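Local coordinates for protein putative alpha-L-fucosidase (Bacteroides thetaiotaomicron, PDB 3EYP) that probably hydrolyses alpha-L-fucosidic linkages, as a glycoside hydrolase family 29 enzyme that carries an F5/8 type C domain, at residues A[52-57]-A[106-111]; A[383-386]-A[391-394]; A[405-410]-A[432-437]. One frame throughout, in Å; residues are numbered along the deposited sequence.

Interaction 1. Residues A[52-57]-A[106-111]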
ATOM      1  N   THR A  52      -7.037  28.168   6.795  1.00 42.33           N
ATOM      2  CA  THR A  52      -7.634  29.412   6.285  1.00 43.49           C
ATOM      3  C   THR A  52      -8.335  29.274   4.967  1.00 43.02           C
ATOM      4  O   THR A  52      -9.132  30.125   4.598  1.00 43.60           O
ATOM      5  CB  THR A  52      -6.636  30.534   6.263  1.00 43.71           C
ATOM      6  OG1 THR A  52      -5.440  30.164   5.535  1.00 45.48           O
ATOM      7  CG2 THR A  52      -6.300  30.927   7.766  1.00 45.70           C
ATOM      8  N   ALA A  53      -8.121  28.154   4.311  1.00 40.91           N
ATOM      9  CA  ALA A  53      -8.748  27.929   3.024  1.00 40.40           C
ATOM     10  C   ALA A  53      -8.939  26.447   2.746  1.00 38.89           C
ATOM     11  O   ALA A  53      -8.703  25.986   1.643  1.00 38.45           O
ATOM     12  CB  ALA A  53      -7.911  28.572   1.884  1.00 39.94           C
ATOM     13  N   LEU A  54      -9.370  25.749   3.784  1.00 39.11           N
ATOM     14  CA  LEU A  54      -9.443  24.274   3.774  1.00 40.64           C
ATOM     15  C   LEU A  54     -10.441  23.794   2.734  1.00 40.76           C
ATOM     16  O   LEU A  54     -11.574  24.292   2.611  1.00 41.26           O
ATOM     17  CB  LEU A  54      -9.823  23.720   5.153  1.00 39.82           C
ATOM     18  CG  LEU A  54     -10.133  22.222   5.208  1.00 43.17           C
ATOM     19  CD1 LEU A  54      -8.770  21.456   5.335  1.00 45.72           C
ATOM     20  CD2 LEU A  54     -11.074  21.788   6.338  1.00 45.54           C
ATOM     21  N   ASP A  55      -9.984  22.838   1.949  1.00 40.48           N
ATOM     22  CA  ASP A  55     -10.819  22.253   0.885  1.00 41.42           C
ATOM     23  C   ASP A  55     -10.393  20.846   0.564  1.00 39.78           C
ATOM     24  O   ASP A  55      -9.444  20.599  -0.183  1.00 40.81           O
ATOM     25  CB  ASP A  55     -10.745  23.074  -0.403  1.00 41.47           C
ATOM     26  CG  ASP A  55     -11.770  22.653  -1.421  1.00 44.05           C
ATOM     27  OD1 ASP A  55     -12.485  21.662  -1.216  1.00 44.67           O
ATOM     28  OD2 ASP A  55     -11.867  23.336  -2.447  1.00 47.80           O
ATOM     29  N   CYS A  56     -11.079  19.954   1.207  1.00 40.03           N
ATOM     30  CA  CYS A  56     -10.843  18.477   1.014  1.00 41.24           C
ATOM     31  C   CYS A  56     -11.125  18.029  -0.430  1.00 41.50           C
ATOM     32  O   CYS A  56     -10.675  16.964  -0.875  1.00 39.73           O
ATOM     33  CB  CYS A  56     -11.643  17.668   1.991  1.00 40.61           C
ATOM     34  SG  CYS A  56     -11.065  17.855   3.721  1.00 41.07           S
ATOM     35  N   ARG A  57     -11.865  18.860  -1.165  1.00 42.10           N
ATOM     36  CA  ARG A  57     -12.154  18.563  -2.580  1.00 42.23           C
ATOM     37  C   ARG A  57     -10.863  18.717  -3.376  1.00 42.49           C
ATOM     38  O   ARG A  57     -10.550  17.913  -4.283  1.00 43.48           O
ATOM     39  CB  ARG A  57     -13.280  19.458  -3.148  1.00 43.90           C
ATOM     40  CG  ARG A  57     -14.684  19.249  -2.435  1.00 43.54           C
ATOM     41  CD  ARG A  57     -15.747  20.193  -3.013  1.00 47.36           C
ATOM     42  NE  ARG A  57     -16.239  19.663  -4.268  1.00 51.41           N
ATOM     43  CZ  ARG A  57     -15.927  20.107  -5.491  1.00 56.89           C
ATOM     44  NH1 ARG A  57     -16.435  19.494  -6.539  1.00 57.48           N
ATOM     45  NH2 ARG A  57     -15.154  21.175  -5.684  1.00 58.51           N
ATOM     46  N   VAL A 106     -13.027  15.740   9.678  1.00 36.80           N
ATOM     47  CA  VAL A 106     -13.348  14.341   9.313  1.00 37.88           C
ATOM     48  C   VAL A 106     -14.603  14.333   8.389  1.00 38.31           C
ATOM     49  O   VAL A 106     -14.602  13.731   7.337  1.00 39.77           O
ATOM     50  CB  VAL A 106     -13.479  13.367  10.491  1.00 38.24           C
ATOM     51  CG1 VAL A 106     -13.743  11.970   9.977  1.00 37.57           C
ATOM     52  CG2 VAL A 106     -12.124  13.276  11.326  1.00 35.73           C
ATOM     53  N   ARG A 107     -15.605  15.095   8.774  1.00 39.07           N
ATOM     54  CA  ARG A 107     -16.821  15.294   7.965  1.00 38.54           C
ATOM     55  C   ARG A 107     -16.472  15.748   6.544  1.00 39.03           C
ATOM     56  O   ARG A 107     -16.845  15.122   5.588  1.00 40.65           O
ATOM     57  CB  ARG A 107     -17.749  16.330   8.591  1.00 39.99           C
ATOM     58  CG  ARG A 107     -19.188  16.413   8.016  1.00 39.80           C
ATOM     59  CD  ARG A 107     -19.899  15.060   7.866  1.00 42.84           C
ATOM     60  NE  ARG A 107     -20.288  14.547   9.184  1.00 42.68           N
ATOM     61  CZ  ARG A 107     -20.578  13.286   9.455  1.00 45.63           C
ATOM     62  NH1 ARG A 107     -20.574  12.378   8.507  1.00 47.21           N
ATOM     63  NH2 ARG A 107     -20.899  12.926  10.685  1.00 42.70           N
ATOM     64  N   GLU A 108     -15.806  16.880   6.425  1.00 39.75           N
ATOM     65  CA  GLU A 108     -15.354  17.422   5.124  1.00 38.79           C
ATOM     66  C   GLU A 108     -14.621  16.380   4.266  1.00 39.68           C
ATOM     67  O   GLU A 108     -14.841  16.227   3.059  1.00 38.87           O
ATOM     68  CB  GLU A 108     -14.484  18.670   5.345  1.00 40.68           C
ATOM     69  CG  GLU A 108     -15.286  19.753   6.119  1.00 42.74           C
ATOM     70  CD  GLU A 108     -14.837  21.187   5.937  1.00 46.14           C
ATOM     71  OE1 GLU A 108     -14.160  21.519   4.943  1.00 45.06           O
ATOM     72  OE2 GLU A 108     -15.259  22.009   6.791  1.00 46.31           O
ATOM     73  N   PHE A 109     -13.695  15.710   4.925  1.00 38.46           N
ATOM     74  CA  PHE A 109     -12.921  14.626   4.332  1.00 38.92           C
ATOM     75  C   PHE A 109     -13.778  13.518   3.735  1.00 39.79           C
ATOM     76  O   PHE A 109     -13.701  13.235   2.527  1.00 39.14           O
ATOM     77  CB  PHE A 109     -11.891  14.072   5.349  1.00 38.79           C
ATOM     78  CG  PHE A 109     -11.152  12.853   4.861  1.00 41.12           C
ATOM     79  CD1 PHE A 109     -10.202  12.933   3.831  1.00 42.53           C
ATOM     80  CD2 PHE A 109     -11.401  11.629   5.425  1.00 41.89           C
ATOM     81  CE1 PHE A 109      -9.551  11.791   3.384  1.00 40.67           C
ATOM     82  CE2 PHE A 109     -10.764  10.517   4.983  1.00 40.46           C
ATOM     83  CZ  PHE A 109      -9.828  10.609   3.954  1.00 39.67           C
ATOM     84  N   VAL A 110     -14.574  12.866   4.578  1.00 39.11           N
ATOM     85  CA  VAL A 110     -15.434  11.778   4.099  1.00 39.52           C
ATOM     86  C   VAL A 110     -16.488  12.262   3.114  1.00 41.08           C
ATOM     87  O   VAL A 110     -16.889  11.502   2.234  1.00 40.88           O
ATOM     88  CB  VAL A 110     -16.161  10.911   5.193  1.00 39.13           C
ATOM     89  CG1 VAL A 110     -15.170  10.234   6.129  1.00 41.52           C
ATOM     90  CG2 VAL A 110     -17.181  11.704   5.944  1.00 36.37           C
ATOM     91  N   ASP A 111     -16.893  13.519   3.207  1.00 41.57           N
ATOM     92  CA  ASP A 111     -17.880  14.037   2.233  1.00 42.91           C
ATOM     93  C   ASP A 111     -17.204  14.155   0.863  1.00 41.95           C
ATOM     94  O   ASP A 111     -17.739  13.714  -0.154  1.00 43.20           O
ATOM     95  CB  ASP A 111     -18.518  15.369   2.663  1.00 42.95           C
ATOM     96  CG  ASP A 111     -19.583  15.186   3.741  1.00 45.63           C
ATOM     97  OD1 ASP A 111     -20.060  14.060   3.980  1.00 44.74           O
ATOM     98  OD2 ASP A 111     -19.911  16.198   4.387  1.00 46.29           O
TER
HETATM   99  O   HOH W   1     -13.592  24.055   4.724  1.00 45.46           O
HETATM  100  O   HOH W   2     -13.603  20.753   2.507  1.00 47.76           O

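Interaction 2. Residues A[383-386]-A[391-394]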
ATOM      1  N   ILE A 383       5.171  -9.234 -13.876  1.00 43.06           N
ATOM      2  CA  ILE A 383       4.563 -10.531 -13.768  1.00 43.44           C
ATOM      3  C   ILE A 383       3.607 -10.515 -12.568  1.00 44.04           C
ATOM      4  O   ILE A 383       3.911  -9.918 -11.538  1.00 43.32           O
ATOM      5  CB  ILE A 383       5.689 -11.627 -13.664  1.00 44.06           C
ATOM      6  CG1 ILE A 383       5.126 -13.040 -13.803  1.00 44.54           C
ATOM      7  CG2 ILE A 383       6.514 -11.545 -12.361  1.00 43.92           C
ATOM      8  CD1 ILE A 383       6.236 -14.017 -14.111  1.00 42.51           C
ATOM      9  N   GLU A 384       2.442 -11.114 -12.770  1.00 44.56           N
ATOM     10  CA  GLU A 384       1.329 -11.153 -11.788  1.00 45.23           C
ATOM     11  C   GLU A 384       0.765 -12.542 -11.600  1.00 44.93           C
ATOM     12  O   GLU A 384       0.354 -13.205 -12.534  1.00 46.15           O
ATOM     13  CB  GLU A 384       0.188 -10.213 -12.212  1.00 45.67           C
ATOM     14  CG  GLU A 384       0.629  -8.773 -12.384  1.00 46.23           C
ATOM     15  CD  GLU A 384      -0.439  -7.880 -13.007  1.00 51.99           C
ATOM     16  OE1 GLU A 384      -1.481  -8.371 -13.486  1.00 50.69           O
ATOM     17  OE2 GLU A 384      -0.242  -6.657 -13.018  1.00 56.12           O
ATOM     18  N   GLU A 385       0.749 -12.957 -10.348  1.00 43.81           N
ATOM     19  CA  GLU A 385       0.247 -14.254  -9.917  1.00 42.63           C
ATOM     20  C   GLU A 385      -1.228 -14.181  -9.560  1.00 43.29           C
ATOM     21  O   GLU A 385      -1.789 -13.101  -9.246  1.00 43.59           O
ATOM     22  CB  GLU A 385       1.082 -14.742  -8.698  1.00 42.85           C
ATOM     23  CG  GLU A 385       1.190 -16.216  -8.554  1.00 43.05           C
ATOM     24  CD  GLU A 385       2.312 -16.642  -7.573  1.00 43.13           C
ATOM     25  OE1 GLU A 385       2.766 -15.780  -6.762  1.00 43.86           O
ATOM     26  OE2 GLU A 385       2.718 -17.840  -7.615  1.00 41.13           O
ATOM     27  N   VAL A 386      -1.875 -15.339  -9.679  1.00 41.71           N
ATOM     28  CA  VAL A 386      -3.264 -15.500  -9.259  1.00 41.05           C
ATOM     29  C   VAL A 386      -3.264 -15.651  -7.739  1.00 40.50           C
ATOM     30  O   VAL A 386      -3.168 -16.709  -7.221  1.00 38.14           O
ATOM     31  CB  VAL A 386      -3.946 -16.763  -9.950  1.00 42.32           C
ATOM     32  CG1 VAL A 386      -5.414 -16.913  -9.510  1.00 42.59           C
ATOM     33  CG2 VAL A 386      -3.867 -16.635 -11.488  1.00 42.14           C
ATOM     34  N   HIS A 391       0.838 -18.100  -2.907  1.00 43.33           N
ATOM     35  CA  HIS A 391       2.192 -18.018  -3.430  1.00 42.62           C
ATOM     36  C   HIS A 391       2.560 -19.426  -3.930  1.00 43.53           C
ATOM     37  O   HIS A 391       2.815 -20.361  -3.146  1.00 43.21           O
ATOM     38  CB  HIS A 391       3.234 -17.594  -2.391  1.00 43.01           C
ATOM     39  CG  HIS A 391       3.338 -16.099  -2.183  1.00 39.59           C
ATOM     40  ND1 HIS A 391       3.878 -15.239  -3.122  1.00 42.80           N
ATOM     41  CD2 HIS A 391       3.078 -15.348  -1.089  1.00 44.04           C
ATOM     42  CE1 HIS A 391       3.878 -14.001  -2.631  1.00 43.06           C
ATOM     43  NE2 HIS A 391       3.392 -14.044  -1.397  1.00 40.38           N
ATOM     44  N   ARG A 392       2.642 -19.539  -5.246  1.00 43.02           N
ATOM     45  CA  ARG A 392       2.869 -20.860  -5.880  1.00 42.43           C
ATOM     46  C   ARG A 392       4.257 -20.985  -6.422  1.00 42.07           C
ATOM     47  O   ARG A 392       4.981 -21.898  -6.117  1.00 42.16           O
ATOM     48  CB  ARG A 392       1.849 -21.066  -7.010  1.00 42.64           C
ATOM     49  CG  ARG A 392       0.447 -21.015  -6.504  1.00 44.20           C
ATOM     50  CD  ARG A 392      -0.574 -21.071  -7.603  1.00 45.66           C
ATOM     51  NE  ARG A 392      -0.791 -22.421  -8.091  1.00 45.50           N
ATOM     52  CZ  ARG A 392      -1.560 -23.335  -7.515  1.00 45.75           C
ATOM     53  NH1 ARG A 392      -1.653 -24.530  -8.069  1.00 48.16           N
ATOM     54  NH2 ARG A 392      -2.191 -23.095  -6.380  1.00 45.87           N
ATOM     55  N   THR A 393       4.591 -20.059  -7.290  1.00 41.97           N
ATOM     56  CA  THR A 393       5.969 -19.965  -7.865  1.00 42.32           C
ATOM     57  C   THR A 393       6.947 -19.340  -6.883  1.00 42.02           C
ATOM     58  O   THR A 393       6.627 -18.369  -6.176  1.00 41.08           O
ATOM     59  CB  THR A 393       5.945 -19.196  -9.208  1.00 42.18           C
ATOM     60  OG1 THR A 393       5.087 -19.929 -10.128  1.00 44.35           O
ATOM     61  CG2 THR A 393       7.351 -19.005  -9.749  1.00 44.30           C
ATOM     62  N   THR A 394       8.146 -19.937  -6.819  1.00 42.26           N
ATOM     63  CA  THR A 394       9.163 -19.504  -5.883  1.00 42.70           C
ATOM     64  C   THR A 394      10.524 -19.271  -6.467  1.00 42.94           C
ATOM     65  O   THR A 394      11.426 -18.836  -5.763  1.00 41.53           O
ATOM     66  CB  THR A 394       9.336 -20.473  -4.687  1.00 44.62           C
ATOM     67  OG1 THR A 394       9.699 -21.783  -5.166  1.00 45.31           O
ATOM     68  CG2 THR A 394       8.068 -20.551  -3.844  1.00 42.50           C
TER
HETATM   69  O   HOH W   3       4.967 -16.090  -5.530  1.00 37.94           O
HETATM   70  O   HOH W   4       2.636 -19.182 -10.134  1.00 42.88           O

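Interaction 3. Residues A[405-410]-A[432-437]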
ATOM      1  N   LYS A 405      20.795 -18.022 -31.342  1.00 70.08           N
ATOM      2  CA  LYS A 405      21.985 -18.866 -31.141  1.00 69.95           C
ATOM      3  C   LYS A 405      22.091 -19.251 -29.658  1.00 69.44           C
ATOM      4  O   LYS A 405      22.500 -20.364 -29.276  1.00 70.21           O
ATOM      5  CB  LYS A 405      23.253 -18.130 -31.612  1.00 70.49           C
ATOM      6  N   ASN A 406      21.690 -18.312 -28.822  1.00 67.84           N
ATOM      7  CA  ASN A 406      21.685 -18.539 -27.389  1.00 66.74           C
ATOM      8  C   ASN A 406      20.729 -17.612 -26.618  1.00 65.35           C
ATOM      9  O   ASN A 406      20.437 -16.491 -27.039  1.00 65.71           O
ATOM     10  CB  ASN A 406      23.115 -18.419 -26.861  1.00 67.03           C
ATOM     11  N   TRP A 407      20.229 -18.142 -25.506  1.00 63.15           N
ATOM     12  CA  TRP A 407      19.489 -17.350 -24.512  1.00 60.47           C
ATOM     13  C   TRP A 407      20.466 -16.529 -23.693  1.00 59.80           C
ATOM     14  O   TRP A 407      21.411 -17.064 -23.097  1.00 59.16           O
ATOM     15  CB  TRP A 407      18.663 -18.228 -23.585  1.00 59.75           C
ATOM     16  CG  TRP A 407      17.528 -18.855 -24.268  1.00 57.31           C
ATOM     17  CD1 TRP A 407      17.348 -20.185 -24.490  1.00 56.16           C
ATOM     18  CD2 TRP A 407      16.393 -18.197 -24.846  1.00 55.84           C
ATOM     19  NE1 TRP A 407      16.171 -20.403 -25.175  1.00 54.15           N
ATOM     20  CE2 TRP A 407      15.560 -19.200 -25.393  1.00 54.78           C
ATOM     21  CE3 TRP A 407      15.979 -16.865 -24.932  1.00 55.63           C
ATOM     22  CZ2 TRP A 407      14.382 -18.907 -26.037  1.00 54.12           C
ATOM     23  CZ3 TRP A 407      14.810 -16.589 -25.573  1.00 54.79           C
ATOM     24  CH2 TRP A 407      14.014 -17.599 -26.104  1.00 54.30           C
ATOM     25  N   ILE A 408      20.200 -15.229 -23.671  1.00 58.58           N
ATOM     26  CA  ILE A 408      20.996 -14.249 -22.935  1.00 58.25           C
ATOM     27  C   ILE A 408      20.241 -13.938 -21.659  1.00 57.25           C
ATOM     28  O   ILE A 408      19.034 -13.733 -21.674  1.00 56.28           O
ATOM     29  CB  ILE A 408      21.227 -12.946 -23.752  1.00 58.23           C
ATOM     30  CG1 ILE A 408      21.969 -13.255 -25.048  1.00 59.04           C
ATOM     31  CG2 ILE A 408      22.044 -11.922 -22.975  1.00 57.75           C
ATOM     32  CD1 ILE A 408      21.044 -13.225 -26.279  1.00 57.62           C
ATOM     33  N   THR A 409      20.954 -13.957 -20.550  1.00 56.25           N
ATOM     34  CA  THR A 409      20.303 -13.734 -19.270  1.00 55.67           C
ATOM     35  C   THR A 409      20.108 -12.244 -19.088  1.00 53.82           C
ATOM     36  O   THR A 409      20.779 -11.433 -19.707  1.00 53.62           O
ATOM     37  CB  THR A 409      21.066 -14.292 -18.068  1.00 56.41           C
ATOM     38  OG1 THR A 409      22.181 -13.430 -17.748  1.00 58.86           O
ATOM     39  CG2 THR A 409      21.487 -15.737 -18.298  1.00 57.06           C
ATOM     40  N   ILE A 410      19.127 -11.913 -18.262  1.00 51.77           N
ATOM     41  CA  ILE A 410      18.873 -10.538 -17.855  1.00 50.44           C
ATOM     42  C   ILE A 410      19.282 -10.428 -16.397  1.00 50.11           C
ATOM     43  O   ILE A 410      18.656 -11.026 -15.546  1.00 49.01           O
ATOM     44  CB  ILE A 410      17.383 -10.151 -18.017  1.00 51.03           C
ATOM     45  CG1 ILE A 410      16.963 -10.241 -19.501  1.00 49.67           C
ATOM     46  CG2 ILE A 410      17.177  -8.716 -17.535  1.00 50.84           C
ATOM     47  CD1 ILE A 410      15.470 -10.097 -19.761  1.00 49.15           C
ATOM     48  N   ALA A 432      15.266  -7.594 -28.387  1.00 55.54           N
ATOM     49  CA  ALA A 432      14.903  -9.020 -28.374  1.00 56.16           C
ATOM     50  C   ALA A 432      14.043  -9.409 -29.515  1.00 55.75           C
ATOM     51  O   ALA A 432      13.143  -8.687 -29.893  1.00 56.56           O
ATOM     52  CB  ALA A 432      14.179  -9.414 -27.018  1.00 55.78           C
ATOM     53  N   LYS A 433      14.339 -10.584 -30.045  1.00 55.66           N
ATOM     54  CA  LYS A 433      13.477 -11.219 -31.019  1.00 55.70           C
ATOM     55  C   LYS A 433      12.635 -12.292 -30.368  1.00 53.46           C
ATOM     56  O   LYS A 433      11.528 -12.560 -30.767  1.00 52.01           O
ATOM     57  CB  LYS A 433      14.288 -11.843 -32.155  1.00 57.20           C
ATOM     58  CG  LYS A 433      13.577 -11.774 -33.493  1.00 62.34           C
ATOM     59  CD  LYS A 433      12.069 -12.025 -33.386  1.00 66.71           C
ATOM     60  CE  LYS A 433      11.715 -13.441 -33.795  1.00 69.32           C
ATOM     61  NZ  LYS A 433      11.293 -13.510 -35.224  1.00 71.57           N
ATOM     62  N   GLN A 434      13.193 -12.885 -29.339  1.00 52.88           N
ATOM     63  CA  GLN A 434      12.438 -13.816 -28.489  1.00 51.79           C
ATOM     64  C   GLN A 434      12.739 -13.604 -27.018  1.00 50.68           C
ATOM     65  O   GLN A 434      13.821 -13.188 -26.646  1.00 51.07           O
ATOM     66  CB  GLN A 434      12.816 -15.253 -28.834  1.00 52.62           C
ATOM     67  CG  GLN A 434      12.582 -15.652 -30.276  1.00 52.92           C
ATOM     68  CD  GLN A 434      13.004 -17.071 -30.466  1.00 56.70           C
ATOM     69  OE1 GLN A 434      14.198 -17.349 -30.541  1.00 61.30           O
ATOM     70  NE2 GLN A 434      12.044 -17.994 -30.438  1.00 56.79           N
ATOM     71  N   VAL A 435      11.732 -13.894 -26.216  1.00 50.27           N
ATOM     72  CA  VAL A 435      11.794 -13.777 -24.762  1.00 48.73           C
ATOM     73  C   VAL A 435      11.344 -15.068 -24.137  1.00 48.17           C
ATOM     74  O   VAL A 435      10.274 -15.607 -24.466  1.00 49.20           O
ATOM     75  CB  VAL A 435      10.859 -12.644 -24.213  1.00 48.27           C
ATOM     76  CG1 VAL A 435      10.854 -12.611 -22.616  1.00 46.82           C
ATOM     77  CG2 VAL A 435      11.207 -11.292 -24.818  1.00 47.26           C
ATOM     78  N   ARG A 436      12.151 -15.526 -23.204  1.00 48.19           N
ATOM     79  CA  ARG A 436      11.832 -16.715 -22.420  1.00 48.67           C
ATOM     80  C   ARG A 436      11.536 -16.440 -20.947  1.00 47.69           C
ATOM     81  O   ARG A 436      12.338 -15.830 -20.233  1.00 48.94           O
ATOM     82  CB  ARG A 436      12.953 -17.766 -22.509  1.00 48.76           C
ATOM     83  CG  ARG A 436      12.599 -19.021 -21.755  1.00 49.90           C
ATOM     84  CD  ARG A 436      13.405 -20.235 -22.162  1.00 53.76           C
ATOM     85  NE  ARG A 436      14.775 -20.209 -21.679  1.00 54.10           N
ATOM     86  CZ  ARG A 436      15.535 -21.307 -21.588  1.00 53.71           C
ATOM     87  NH1 ARG A 436      16.777 -21.238 -21.151  1.00 51.82           N
ATOM     88  NH2 ARG A 436      15.025 -22.490 -21.896  1.00 53.83           N
ATOM     89  N   LEU A 437      10.397 -16.963 -20.513  1.00 46.58           N
ATOM     90  CA  LEU A 437      10.014 -16.963 -19.089  1.00 45.21           C
ATOM     91  C   LEU A 437      10.190 -18.364 -18.535  1.00 45.85           C
ATOM     92  O   LEU A 437       9.515 -19.311 -18.964  1.00 46.31           O
ATOM     93  CB  LEU A 437       8.577 -16.507 -18.916  1.00 45.14           C
ATOM     94  CG  LEU A 437       8.008 -16.609 -17.504  1.00 43.75           C
ATOM     95  CD1 LEU A 437       8.851 -15.747 -16.485  1.00 43.25           C
ATOM     96  CD2 LEU A 437       6.526 -16.218 -17.533  1.00 44.00           C
TER

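Interaction 1. Residues A[52-57]-A[106-111]
Glu108 reaches from one helix to the start of another, where Leu54 and Cys56 receive it. Its CB rests against the sulfur of Cys56, CB to SG 3.9 Å. CG lies anti to the carbonyl carbon (chi1 -59°) and the chain then runs on extended, which carries the carboxylate past Cys56 to Leu54. Here CD and OE1 face a methyl group: Leu54 CD2 comes in from the opposite direction and ends 3.4 Å from Glu108 OE1. That same oxygen accepts from two waters. One, 2.6 Å from Glu108 OE1, also donates to Leu54 O at 2.9 Å; the other likewise donates to Glu108 OE1 and accepts from Cys56 N at 2.9 Å, so the carboxylate grips the neighbouring backbone at two points through solvent. OE2 turns to a salt bridge with Lys99. Both helices belong to the outer layer of a TIM barrel: helix 56-65 leads into strand 70-76, helix 105-116 leads into strand 119-124, and the Phe109 side chain leaves the helix pair to pack on Ala71, Leu73 and Ala120 of those strands. Beside Glu108, the Cys56 sulfur sits against the backbone of Phe109, SG to Phe109 N 3.6 Å, with Phe109 CB also near. Asp55 is the N-cap of helix 56-65, its OD1 accepting from Arg57 N at 2.9 Å from above the carboxylate plane. Asp55 OD1 and Glu108 OE1 stay 6.4 Å apart, and the N-terminal end of helix 56-65, with Lys99 beside Glu108, would probably ease their like charges.

Interaction 2. Residues A[383-386]-A[391-394]
Glu385 ends a strand of one sheet and sends its carboxylate to Arg392 and Thr393, where the chain enters a strand of the facing sheet. The two sheets form the beta sandwich of the F5/8 type C domain, and 383-386 and 391-394 flank the short loop by which the chain passes between them. Direct hydrogen bonds centre on one oxygen. Glu385 OE2 accepts from Arg392 N at 2.9 Å and from Thr393 N, also at 2.9 Å, but from different directions: the first N-H comes from above the carboxylate plane, the second nearly in line with the C-O bond and straighter, at 162°. CG stands anti to the backbone N of Glu385 and the rest of the chain is extended, which spans the gap between two backbone segments that stay well apart. OE1 accepts from Gly420 N, so main-chain N-H groups, with a water on each oxygen, serve both ends of the buried carboxylate. Van der Waals contact is slight, the nearest being Arg392 CB to Glu385 OE2 at 3.4 Å; the guanidinium of Arg392 turns instead to carbonyls, among them that of Cys445. The His391 and Glu385 side chains cross at about a right angle, with ring and carboxylate planes 69° apart; beyond, His391 NE2 meets Ala222 N and the ring packs edge-to-face with Trp221. Water completes the set. One molecule bonds Glu385 OE1, Thr393 O and, in the plane of the His391 ring, ND1. A second donates to Glu385 OE2 at 2.9 Å and to Thr393 OG1 at 2.6 Å.

Interaction 3. Residues A[405-410]-A[432-437]
Trp407 lies over the side chain of Arg436, and the tight part of the contact is this one pair. Arg436 CB sits above the six-membered ring, 3.7 Å from its centroid and 10° off the normal, a CH-pi contact. Further along, the chain bends at chi3 (74°), laying the guanidinium flat on the five-membered ring with planes 11° apart. CZ is 3.9 Å from that ring's centroid, a cation-pi stack in which NH1 comes closest, 3.5 Å from Trp407 CD1. A leucine in place of Trp407 would probably leave the guanidinium without its flat partner and freer to turn, and would open a gap over Arg436 CB. Contact thins out towards Gln434, which meets the far rim of the indole: its O lies at the ring edge, 3.7 Å from Trp407 CZ3, and its CB is 3.8 Å from Trp407 CH2. Just before Trp407, Lys405 and Asn406 are modelled no further than CB. The Arg436 charge has a second partner, a salt bridge from NH1 to Glu399. Strand 393-401, which carries Glu399, runs between 408-409 and 434-442 in the antiparallel sheet that forms one layer of the F5/8 type C beta sandwich, so the indole reaches across it, touching Glu399, and extends to Ile369 of strand 366-372 on the other side of 434-442.

In the fold
Interaction 1 belongs to the TIM barrel, while interactions 2 and 3 share the F5/8 type C domain on the opposite side of the chain's centre; the centres of 1 and 3 are 53 Å apart. Interaction 2 is the buried one, and there a carboxylate is met chiefly by backbone N-H groups. Interactions 1 and 3 are both partly buried; in the first the carboxylate works across the contact through waters, in the third a guanidinium lies flat on an indole. Interactions 2 and 3 have a sheet in common: strand 393-401, which begins in 391-394, runs beside the strand holding 434-437, and Ile383 CD1 packs on Leu437 CD1 at 3.9 Å between the two layers.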